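PDB 3G79: NDP-N-acetyl-D-galactosaminuronic acid dehydrogenase from Methanosarcina mazei Go1, which probably oxidises UDP-N-acetyl-alpha-D-mannosamine to its uronate, using two molecules of NAD+. Local coordinates for residues Thr234-Asn239 with Tyr299-Gly304; Phe241-Ile246 with Val323-Val328; Gly152-Met157 with Met226-Ala231; Ser124-Gly129 with Ser147-Gly152. One frame throughout, in Å; residues are numbered along the deposited sequence.

Three of the four contacts use helix 228-258, which carries the chain from the NAD-binding domain into the helical central region. Contact 3 lies at its start, then contact 1, then contact 2; the centre of contact 1 is about 12 Å from those of contacts 3 and 2, which are about 24 Å apart. Contact 4 closes first along the sequence, inside the NAD-binding domain, and shares G152 with contact 3; contact 1 opens later, and its segments alternate with those of contact 2. P151 of contact 4 packs on T236 of contact 1. Contact 3 and the loop of contact 4 thus tie the nucleotide-binding fold to the helical core; contacts 1-3 touch the second subunit.

Contact 1 of 4, residues Thr234-Asn239 with Tyr299-Gly304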
loop_
_atom_site.group_PDB
_atom_site.type_symbol
_atom_site.label_atom_id
_atom_site.label_comp_id
_atom_site.label_asym_id
_atom_site.label_seq_id
_atom_site.Cartn_x
_atom_site.Cartn_y
_atom_site.Cartn_z
ATOM N N THR A 234 11.119 -6.200 10.790
ATOM C CA THR A 234 9.703 -5.828 10.903
ATOM C C THR A 234 9.487 -4.353 11.120
ATOM O O THR A 234 8.696 -3.728 10.388
ATOM C CB THR A 234 8.994 -6.584 12.019
ATOM O OG1 THR A 234 8.931 -7.976 11.677
ATOM C CG2 THR A 234 7.560 -5.995 12.238
ATOM N N LYS A 235 10.209 -3.795 12.091
ATOM C CA LYS A 235 10.131 -2.368 12.350
ATOM C C LYS A 235 10.632 -1.486 11.205
ATOM O O LYS A 235 10.062 -0.410 10.958
ATOM C CB LYS A 235 10.785 -2.027 13.708
ATOM C CG LYS A 235 11.798 -0.934 13.709
ATOM C CD LYS A 235 11.255 0.483 13.631
ATOM C CE LYS A 235 12.533 1.379 13.512
ATOM N NZ LYS A 235 12.400 2.856 13.549
ATOM N N THR A 236 11.664 -1.912 10.474
ATOM C CA THR A 236 12.076 -1.083 9.338
ATOM C C THR A 236 11.030 -1.202 8.235
ATOM O O THR A 236 10.594 -0.182 7.711
ATOM C CB THR A 236 13.550 -1.300 8.803
ATOM O OG1 THR A 236 13.648 -2.548 8.116
ATOM C CG2 THR A 236 14.568 -1.256 9.922
ATOM N N ALA A 237 10.582 -2.422 7.938
ATOM C CA ALA A 237 9.534 -2.653 6.933
ATOM C C ALA A 237 8.278 -1.869 7.207
ATOM O O ALA A 237 7.608 -1.442 6.259
ATOM C CB ALA A 237 9.185 -4.111 6.812
ATOM N N GLU A 238 7.924 -1.653 8.474
ATOM C CA GLU A 238 6.670 -0.893 8.681
ATOM C C GLU A 238 6.817 0.565 8.289
ATOM O O GLU A 238 5.914 1.142 7.716
ATOM C CB GLU A 238 5.969 -1.116 10.047
ATOM C CG GLU A 238 6.825 -1.306 11.254
ATOM C CD GLU A 238 6.106 -2.064 12.384
ATOM O OE1 GLU A 238 5.599 -3.181 12.181
ATOM O OE2 GLU A 238 6.080 -1.550 13.507
ATOM N N ASN A 239 7.976 1.147 8.544
ATOM C CA ASN A 239 8.210 2.507 8.137
ATOM C C ASN A 239 8.415 2.624 6.636
ATOM O O ASN A 239 7.854 3.489 6.005
ATOM C CB ASN A 239 9.378 3.056 8.918
ATOM C CG ASN A 239 9.073 3.105 10.388
ATOM O OD1 ASN A 239 7.990 3.534 10.774
ATOM N ND2 ASN A 239 9.999 2.643 11.219
ATOM N N TYR A 299 17.137 2.907 4.199
ATOM C CA TYR A 299 18.598 2.776 4.077
ATOM C C TYR A 299 19.099 1.674 4.947
ATOM O O TYR A 299 20.013 0.977 4.539
ATOM C CB TYR A 299 19.367 4.101 4.312
ATOM C CG TYR A 299 18.859 5.165 3.367
ATOM C CD1 TYR A 299 18.946 4.995 1.971
ATOM C CD2 TYR A 299 18.196 6.288 3.859
ATOM C CE1 TYR A 299 18.433 5.978 1.089
ATOM C CE2 TYR A 299 17.680 7.259 2.999
ATOM C CZ TYR A 299 17.797 7.096 1.618
ATOM O OH TYR A 299 17.246 8.048 0.814
ATOM N N HIS A 300 18.492 1.502 6.119
ATOM C CA HIS A 300 18.736 0.315 6.925
ATOM C C HIS A 300 18.380 -1.045 6.272
ATOM O O HIS A 300 19.153 -1.994 6.417
ATOM C CB HIS A 300 18.095 0.458 8.285
ATOM C CG HIS A 300 18.580 1.656 9.026
ATOM N ND1 HIS A 300 17.734 2.627 9.517
ATOM C CD2 HIS A 300 19.834 2.051 9.343
ATOM C CE1 HIS A 300 18.444 3.566 10.112
ATOM N NE2 HIS A 300 19.721 3.250 10.004
ATOM N N LEU A 301 17.255 -1.130 5.551
ATOM C CA LEU A 301 16.915 -2.344 4.774
ATOM C C LEU A 301 17.943 -2.579 3.689
ATOM O O LEU A 301 18.463 -3.691 3.512
ATOM C CB LEU A 301 15.529 -2.250 4.100
ATOM C CG LEU A 301 14.316 -3.036 4.588
ATOM C CD1 LEU A 301 13.342 -3.297 3.414
ATOM C CD2 LEU A 301 14.734 -4.340 5.192
ATOM N N GLU A 302 18.214 -1.520 2.949
ATOM C CA GLU A 302 19.221 -1.576 1.922
ATOM C C GLU A 302 20.520 -2.103 2.459
ATOM O O GLU A 302 20.986 -3.095 1.935
ATOM C CB GLU A 302 19.393 -0.233 1.227
ATOM C CG GLU A 302 18.124 0.282 0.639
ATOM C CD GLU A 302 17.385 -0.693 -0.344
ATOM O OE1 GLU A 302 17.968 -1.658 -0.873
ATOM O OE2 GLU A 302 16.196 -0.462 -0.607
ATOM N N ARG A 303 21.112 -1.483 3.491
ATOM C CA ARG A 303 22.354 -2.020 4.058
ATOM C C ARG A 303 22.084 -3.455 4.518
ATOM O O ARG A 303 22.836 -4.364 4.185
ATOM C CB ARG A 303 22.870 -1.194 5.222
ATOM C CG ARG A 303 24.263 -1.635 5.668
ATOM C CD ARG A 303 24.677 -1.089 7.046
ATOM N NE ARG A 303 25.387 0.183 6.967
ATOM C CZ ARG A 303 24.857 1.362 7.296
ATOM N NH1 ARG A 303 23.592 1.426 7.730
ATOM N NH2 ARG A 303 25.573 2.489 7.174
ATOM N N GLY A 304 20.977 -3.654 5.229
ATOM C CA GLY A 304 20.594 -4.971 5.735
ATOM C C GLY A 304 20.579 -6.127 4.731
ATOM O O GLY A 304 20.972 -7.249 5.064
#
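The flat imidazole of H300 is not what T236 touches: methyl CG2 of T236 stops 4.2 Å from CB of H300, short of the ring. Outside this helix pair NE2 of the ring makes weak hydrogen bonds to E120 and to the carbonyl of L119, while CD2 packs on CG2 of T150. The closer meeting is between T236 and L301, whose side chains cross obliquely. Atom OG1 of T236 lies 3.6 Å from CD2 of L301 and equally near its CG, so the hydroxyl rests against the branched end of the leucine. With chi1 at 72°, OG1 sits between its own backbone N and carbonyl carbon and donates a hydrogen bond to the carbonyl of V233, one turn back, so it has a polar partner even against an apolar side chain. Threonine suits the place because it is short, letting the CA atoms of T236 and L301 come within 6.8 Å, yet its methyl still comes near CB of H300 on helix 293-305. The pair joins helix 228-258 to helix 293-305 in the central domain. P151 packs on T236 from the NAD-binding domain, and L301 also meets Y322 of helix 321-345 and Y255 of the second subunit.

Contact 2 of 4, residues Phe241-Ile246 with Val323-Val328; sequences FRDLQI and VLARKV
A buried salt bridge between D243 and R326 links two crossing helices, 228-258 and 321-345, in the helical middle of this UDP-glucose/GDP-mannose dehydrogenase fold. NH1 of R326 stands 2.7 Å from OD1 of D243, but this hydrogen bond is bent and weak. A straighter one (164°) runs from the same NH1 to OD2, although the modelled place of OD2 is doubtful. The aspartate meets the guanidinium at its edge, the two planes only 26° apart. R326 gets there because its chain bends at chi2 and chi3, folding a long side chain back towards a near neighbour. Both charges have further partners: OD1 of D243 also accepts from N329 ND2, and NH2 of R326 forms a salt bridge with D330. A leucine in place of R326 would probably leave the buried carboxylate of D243 without its countercharge and D330 without this mate. Around the polar centre the segment axes come within 8.7 Å at an angle of 50°. That closeness suits alanine, whose side chain ends at CB: the CA atoms of L244 and A325 are 5.2 Å apart. The methyl CB of A325 touches L244 twice, 3.9 Å from its CA and 4.0 Å from its CD1.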
loop_
_atom_site.group_PDB
_atom_site.type_symbol
_atom_site.label_atom_id
_atom_site.label_comp_id
_atom_site.label_asym_id
_atom_site.label_seq_id
_atom_site.Cartn_x
_atom_site.Cartn_y
_atom_site.Cartn_z
ATOM N N PHE A 241 7.178 0.643 4.199
ATOM C CA PHE A 241 5.932 0.432 3.476
ATOM C C PHE A 241 5.043 1.655 3.595
ATOM O O PHE A 241 4.440 2.064 2.610
ATOM C CB PHE A 241 5.247 -0.858 3.959
ATOM C CG PHE A 241 5.724 -2.070 3.241
ATOM C CD1 PHE A 241 7.080 -2.289 3.044
ATOM C CD2 PHE A 241 4.827 -2.973 2.708
ATOM C CE1 PHE A 241 7.526 -3.403 2.354
ATOM C CE2 PHE A 241 5.271 -4.081 2.002
ATOM C CZ PHE A 241 6.610 -4.306 1.837
ATOM N N ARG A 242 5.010 2.261 4.787
ATOM C CA ARG A 242 4.299 3.534 5.003
ATOM C C ARG A 242 4.900 4.609 4.111
ATOM O O ARG A 242 4.172 5.272 3.387
ATOM C CB ARG A 242 4.263 4.010 6.497
ATOM C CG ARG A 242 3.876 5.511 6.650
ATOM C CD ARG A 242 3.290 5.942 8.013
ATOM N NE ARG A 242 1.865 5.658 8.023
ATOM C CZ ARG A 242 0.891 6.534 8.261
ATOM N NH1 ARG A 242 1.157 7.804 8.586
ATOM N NH2 ARG A 242 -0.363 6.108 8.183
ATOM N N ASP A 243 6.224 4.740 4.147
ATOM C CA ASP A 243 6.938 5.707 3.342
ATOM C C ASP A 243 6.607 5.538 1.873
ATOM O O ASP A 243 6.354 6.492 1.162
ATOM C CB ASP A 243 8.445 5.603 3.594
ATOM C CG ASP A 243 9.224 6.675 2.877
ATOM O OD1 ASP A 243 8.751 7.825 2.803
ATOM O OD2 ASP A 243 10.319 6.384 2.374
ATOM N N LEU A 244 6.572 4.310 1.422
ATOM C CA LEU A 244 6.126 4.010 0.068
ATOM C C LEU A 244 4.665 4.374 -0.209
ATOM O O LEU A 244 4.373 4.887 -1.303
ATOM C CB LEU A 244 6.402 2.543 -0.273
ATOM C CG LEU A 244 5.814 2.086 -1.612
ATOM C CD1 LEU A 244 6.517 2.764 -2.815
ATOM C CD2 LEU A 244 5.899 0.600 -1.735
ATOM N N GLN A 245 3.747 4.148 0.743
ATOM C CA GLN A 245 2.354 4.546 0.454
ATOM C C GLN A 245 2.227 6.046 0.287
ATOM O O GLN A 245 1.361 6.556 -0.459
ATOM C CB GLN A 245 1.252 3.941 1.368
ATOM C CG GLN A 245 1.543 3.819 2.816
ATOM C CD GLN A 245 0.647 2.812 3.627
ATOM O OE1 GLN A 245 1.142 2.219 4.615
ATOM N NE2 GLN A 245 -0.631 2.638 3.236
ATOM N N ILE A 246 3.130 6.764 0.942
ATOM C CA ILE A 246 3.090 8.204 0.891
ATOM C C ILE A 246 3.688 8.642 -0.421
ATOM O O ILE A 246 3.228 9.587 -1.053
ATOM C CB ILE A 246 3.855 8.804 2.054
ATOM C CG1 ILE A 246 3.010 8.753 3.329
ATOM C CG2 ILE A 246 4.331 10.291 1.735
ATOM C CD1 ILE A 246 3.878 8.996 4.599
ATOM N N VAL A 323 13.982 2.820 -2.340
ATOM C CA VAL A 323 14.975 3.886 -2.542
ATOM C C VAL A 323 14.323 5.007 -3.354
ATOM O O VAL A 323 14.508 6.191 -3.053
ATOM C CB VAL A 323 16.243 3.324 -3.207
ATOM C CG1 VAL A 323 17.175 4.455 -3.771
ATOM C CG2 VAL A 323 16.994 2.411 -2.231
ATOM N N LEU A 324 13.487 4.628 -4.326
ATOM C CA LEU A 324 12.831 5.596 -5.149
ATOM C C LEU A 324 11.573 6.153 -4.520
ATOM O O LEU A 324 11.147 7.270 -4.844
ATOM C CB LEU A 324 12.685 5.072 -6.570
ATOM C CG LEU A 324 11.338 5.080 -7.268
ATOM C CD1 LEU A 324 11.407 5.591 -8.717
ATOM C CD2 LEU A 324 10.914 3.644 -7.219
ATOM N N ALA A 325 11.020 5.458 -3.542
ATOM C CA ALA A 325 10.076 6.145 -2.631
ATOM C C ALA A 325 10.730 7.308 -1.850
ATOM O O ALA A 325 10.152 8.406 -1.728
ATOM C CB ALA A 325 9.462 5.185 -1.671
ATOM N N ARG A 326 11.918 7.067 -1.305
ATOM C CA ARG A 326 12.629 8.132 -0.583
ATOM C C ARG A 326 12.833 9.375 -1.469
ATOM O O ARG A 326 12.777 10.506 -0.982
ATOM C CB ARG A 326 13.973 7.634 -0.021
ATOM C CG ARG A 326 13.882 6.732 1.233
ATOM C CD ARG A 326 12.996 7.325 2.351
ATOM N NE ARG A 326 13.222 8.756 2.484
ATOM C CZ ARG A 326 12.299 9.646 2.785
ATOM N NH1 ARG A 326 11.028 9.314 3.043
ATOM N NH2 ARG A 326 12.659 10.898 2.866
ATOM N N LYS A 327 13.024 9.182 -2.773
ATOM C CA LYS A 327 13.314 10.338 -3.623
ATOM C C LYS A 327 12.059 11.130 -4.003
ATOM O O LYS A 327 12.122 12.367 -4.156
ATOM C CB LYS A 327 14.072 9.935 -4.866
ATOM C CG LYS A 327 15.506 9.497 -4.651
ATOM C CD LYS A 327 15.965 8.881 -5.992
ATOM C CE LYS A 327 17.365 8.279 -5.966
ATOM N NZ LYS A 327 17.440 7.366 -7.123
ATOM N N VAL A 328 10.937 10.425 -4.188
ATOM C CA VAL A 328 9.651 11.065 -4.477
ATOM C C VAL A 328 9.363 11.975 -3.273
ATOM O O VAL A 328 9.314 13.211 -3.395
ATOM C CB VAL A 328 8.544 10.019 -4.779
ATOM C CG1 VAL A 328 7.162 10.626 -4.785
ATOM C CG2 VAL A 328 8.788 9.383 -6.114
#

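Contact 3 of 4, residues Gly152-Met157 with Met226-Ala231; sequences GTTEGM and MSATAA
T154 and A228 meet methyl to methyl, with CG2 of the threonine 3.8 Å from CB of the alanine. Beside them E155 crosses T229 at about a right angle, its CG lying 3.5 Å from OG1 of T229. With OG1 of T154 beside its backbone N (chi1 -51°), the methyl CG2 falls anti to that N and points at A228. Alanine suits the first turn of helix 228-258, where a bare CB lets the neighbouring chain draw up close. That turn is fixed by S227, the N-cap residue, whose OG accepts from the N of A230 at 2.9 Å. Before it, M226 lies in strand 223-227, an edge strand of the NAD-binding sheet within this chain, and bonds through its backbone to V199 and G201. One turn further along helix 228-258, the carboxylate of E232 reaches across and accepts from the backbone N of G152 and of T154, and I202 packs against T154, E155 and A228. I261 of the second subunit lies on T229. The carboxylate of E155 turns to K159 in a salt bridge, so the glutamate offers T229 its methylene. No hydrogen bond joins the two segments: close packing holds them, and the polar fastening comes from E232.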
loop_
_atom_site.group_PDB
_atom_site.type_symbol
_atom_site.label_atom_id
_atom_site.label_comp_id
_atom_site.label_asym_id
_atom_site.label_seq_id
_atom_site.Cartn_x
_atom_site.Cartn_y
_atom_site.Cartn_z
ATOM N N GLY A 152 20.496 -6.580 11.967
ATOM C CA GLY A 152 21.799 -7.232 12.016
ATOM C C GLY A 152 22.493 -7.008 13.350
ATOM O O GLY A 152 23.511 -7.609 13.632
ATOM N N THR A 153 21.925 -6.138 14.176
ATOM C CA THR A 153 22.470 -5.847 15.496
ATOM C C THR A 153 22.458 -7.070 16.463
ATOM O O THR A 153 23.505 -7.436 17.038
ATOM C CB THR A 153 21.737 -4.625 16.087
ATOM O OG1 THR A 153 21.796 -3.533 15.144
ATOM C CG2 THR A 153 22.328 -4.230 17.455
ATOM N N THR A 154 21.302 -7.720 16.627
ATOM C CA THR A 154 21.229 -8.896 17.484
ATOM C C THR A 154 22.285 -9.961 17.165
ATOM O O THR A 154 23.090 -10.313 18.047
ATOM C CB THR A 154 19.832 -9.513 17.512
ATOM O OG1 THR A 154 18.917 -8.478 17.795
ATOM C CG2 THR A 154 19.697 -10.561 18.631
ATOM N N GLU A 155 22.265 -10.469 15.929
ATOM C CA GLU A 155 23.177 -11.545 15.508
ATOM C C GLU A 155 24.588 -11.002 15.287
ATOM O O GLU A 155 25.540 -11.762 15.187
ATOM C CB GLU A 155 22.708 -12.199 14.204
ATOM C CG GLU A 155 21.305 -12.783 14.223
ATOM C CD GLU A 155 21.273 -14.226 14.637
ATOM O OE1 GLU A 155 22.352 -14.761 15.000
ATOM O OE2 GLU A 155 20.178 -14.838 14.617
ATOM N N GLY A 156 24.718 -9.689 15.187
ATOM C CA GLY A 156 26.006 -9.065 14.982
ATOM C C GLY A 156 26.587 -8.579 16.288
ATOM O O GLY A 156 27.053 -9.372 17.079
ATOM N N MET A 157 26.539 -7.279 16.542
ATOM C CA MET A 157 27.327 -6.765 17.652
ATOM C C MET A 157 26.786 -7.108 19.018
ATOM O O MET A 157 27.554 -7.231 19.965
ATOM C CB MET A 157 27.687 -5.263 17.539
ATOM C CG MET A 157 26.578 -4.269 17.272
ATOM S SD MET A 157 26.910 -2.686 18.141
ATOM C CE MET A 157 25.737 -2.995 19.484
ATOM N N MET A 226 9.049 -14.887 15.947
ATOM C CA MET A 226 9.863 -15.039 14.726
ATOM C C MET A 226 11.395 -15.075 15.055
ATOM O O MET A 226 11.780 -15.172 16.217
ATOM C CB MET A 226 9.516 -13.921 13.724
ATOM C CG MET A 226 9.726 -12.454 14.203
ATOM S SD MET A 226 9.215 -11.033 13.176
ATOM C CE MET A 226 7.443 -11.118 13.421
ATOM N N SER A 227 12.249 -14.982 14.039
ATOM C CA SER A 227 13.685 -14.923 14.262
ATOM C C SER A 227 14.022 -13.525 14.745
ATOM O O SER A 227 13.281 -12.592 14.478
ATOM C CB SER A 227 14.449 -15.228 12.963
ATOM O OG SER A 227 14.295 -14.142 12.073
ATOM N N ALA A 228 15.117 -13.362 15.459
ATOM C CA ALA A 228 15.590 -12.022 15.883
ATOM C C ALA A 228 15.745 -11.062 14.694
ATOM O O ALA A 228 15.301 -9.882 14.750
ATOM C CB ALA A 228 16.901 -12.156 16.609
ATOM N N THR A 229 16.392 -11.552 13.633
ATOM C CA THR A 229 16.626 -10.746 12.445
ATOM C C THR A 229 15.299 -10.334 11.824
ATOM O O THR A 229 15.176 -9.211 11.361
ATOM C CB THR A 229 17.491 -11.489 11.398
ATOM O OG1 THR A 229 18.769 -11.818 11.974
ATOM C CG2 THR A 229 17.733 -10.624 10.170
ATOM N N ALA A 230 14.308 -11.220 11.821
ATOM C CA ALA A 230 12.987 -10.897 11.253
ATOM C C ALA A 230 12.286 -9.823 12.097
ATOM O O ALA A 230 11.611 -8.953 11.579
ATOM C CB ALA A 230 12.154 -12.134 11.166
ATOM N N ALA A 231 12.510 -9.875 13.404
ATOM C CA ALA A 231 11.975 -8.887 14.324
ATOM C C ALA A 231 12.512 -7.541 13.976
ATOM O O ALA A 231 11.766 -6.630 13.896
ATOM C CB ALA A 231 12.310 -9.255 15.833
#

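Contact 4 of 4, residues Ser124-Gly129 with Ser147-Gly152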
loop_
_atom_site.group_PDB
_atom_site.type_symbol
_atom_site.label_atom_id
_atom_site.label_comp_id
_atom_site.label_asym_id
_atom_site.label_seq_id
_atom_site.Cartn_x
_atom_site.Cartn_y
_atom_site.Cartn_z
ATOM N N SER A 124 25.559 4.316 22.348
ATOM C CA SER A 124 26.641 4.175 23.324
ATOM C C SER A 124 26.160 3.677 24.696
ATOM O O SER A 124 26.706 2.701 25.233
ATOM C CB SER A 124 27.592 5.415 23.375
ATOM O OG SER A 124 27.087 6.524 24.113
ATOM N N ALA A 125 25.140 4.313 25.246
ATOM C CA ALA A 125 24.522 3.823 26.466
ATOM C C ALA A 125 23.970 2.384 26.321
ATOM O O ALA A 125 23.986 1.600 27.313
ATOM C CB ALA A 125 23.409 4.769 26.928
ATOM N N LEU A 126 23.496 2.040 25.116
ATOM C CA LEU A 126 22.907 0.709 24.868
ATOM C C LEU A 126 24.016 -0.285 24.927
ATOM O O LEU A 126 23.909 -1.314 25.593
ATOM C CB LEU A 126 22.243 0.598 23.478
ATOM C CG LEU A 126 21.952 -0.833 23.010
ATOM C CD1 LEU A 126 20.941 -1.485 23.988
ATOM C CD2 LEU A 126 21.512 -0.927 21.541
ATOM N N ILE A 127 25.106 0.032 24.234
ATOM C CA ILE A 127 26.201 -0.902 24.193
ATOM C C ILE A 127 26.842 -1.000 25.574
ATOM O O ILE A 127 27.310 -2.064 25.956
ATOM C CB ILE A 127 27.249 -0.629 23.094
ATOM C CG1 ILE A 127 28.419 0.131 23.677
ATOM C CG2 ILE A 127 26.686 0.026 21.848
ATOM C CD1 ILE A 127 29.719 -0.501 23.299
ATOM N N ASP A 128 26.839 0.086 26.336
ATOM C CA ASP A 128 27.317 -0.001 27.705
ATOM C C ASP A 128 26.502 -1.012 28.493
ATOM O O ASP A 128 27.057 -1.777 29.260
ATOM C CB ASP A 128 27.225 1.345 28.390
ATOM C CG ASP A 128 28.498 2.150 28.275
ATOM O OD1 ASP A 128 29.130 2.162 27.177
ATOM O OD2 ASP A 128 28.853 2.770 29.305
ATOM N N GLY A 129 25.177 -1.008 28.295
ATOM C CA GLY A 129 24.297 -1.954 28.994
ATOM C C GLY A 129 24.543 -3.409 28.638
ATOM O O GLY A 129 24.501 -4.280 29.489
ATOM N N SER A 147 15.464 -2.233 23.055
ATOM C CA SER A 147 15.767 -0.949 22.361
ATOM C C SER A 147 15.640 -1.105 20.831
ATOM O O SER A 147 15.944 -2.148 20.267
ATOM C CB SER A 147 17.175 -0.435 22.693
ATOM O OG SER A 147 17.468 -0.455 24.097
ATOM N N THR A 148 15.185 -0.053 20.160
ATOM C CA THR A 148 15.071 -0.040 18.699
ATOM C C THR A 148 16.462 -0.186 18.064
ATOM O O THR A 148 17.332 0.631 18.298
ATOM C CB THR A 148 14.373 1.279 18.258
ATOM O OG1 THR A 148 13.021 1.302 18.748
ATOM C CG2 THR A 148 14.406 1.448 16.733
ATOM N N ILE A 149 16.684 -1.255 17.309
ATOM C CA ILE A 149 18.001 -1.506 16.706
ATOM C C ILE A 149 17.877 -1.657 15.204
ATOM O O ILE A 149 16.760 -1.671 14.690
ATOM C CB ILE A 149 18.732 -2.701 17.333
ATOM C CG1 ILE A 149 17.815 -3.938 17.366
ATOM C CG2 ILE A 149 19.269 -2.307 18.742
ATOM C CD1 ILE A 149 18.435 -5.229 18.027
ATOM N N THR A 150 19.003 -1.741 14.498
ATOM C CA THR A 150 18.989 -1.852 13.033
ATOM C C THR A 150 19.193 -3.269 12.614
ATOM O O THR A 150 19.921 -4.006 13.276
ATOM C CB THR A 150 20.124 -1.048 12.372
ATOM O OG1 THR A 150 21.386 -1.598 12.775
ATOM C CG2 THR A 150 20.056 0.367 12.786
ATOM N N PRO A 151 18.617 -3.654 11.470
ATOM C CA PRO A 151 18.821 -5.036 11.119
ATOM C C PRO A 151 20.271 -5.465 11.268
ATOM O O PRO A 151 21.148 -4.804 10.720
ATOM C CB PRO A 151 18.390 -5.080 9.648
ATOM C CG PRO A 151 17.244 -4.100 9.622
ATOM C CD PRO A 151 17.680 -2.985 10.547
ATOM N N GLY A 152 20.496 -6.580 11.967
ATOM C CA GLY A 152 21.799 -7.232 12.016
ATOM C C GLY A 152 22.493 -7.008 13.350
ATOM O O GLY A 152 23.511 -7.609 13.632
#
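L126 carries this contact, dividing its two methyls between S147 and I149. One methyl, CD1, lies 3.6 Å from OG of S147; the other, CD2, meets CG2 of I149 at 3.8 Å, the leucine and isoleucine crossing at about a right angle. The leucine's CG is anti to the backbone N (chi1 164°), which extends the forked end across to the chain opposite. Leucine fits because a single stem bears two methyls able to touch two residues at once. S147 seems an odd partner for a leucine methyl, but its hydroxyl donates a hydrogen bond to the carbonyl of I109, so the buried OG is satisfied while its flank lies against CD1. I149 is suited to a buried loop position by its two branches: CG2 faces L126, and the residue also packs on T154 and E232. L126, S147 and I149 pack a helix of the Rossmann-type NAD-binding domain against a loop, with no hydrogen bond between the two segments. Helix 124-136 is the crossover of a beta-alpha-beta unit between the parallel neighbours 104-107 and 142-145, and the S147-G152 loop leaves the second of these strands, passing alongside helix 228-258 before helix 154-166 begins.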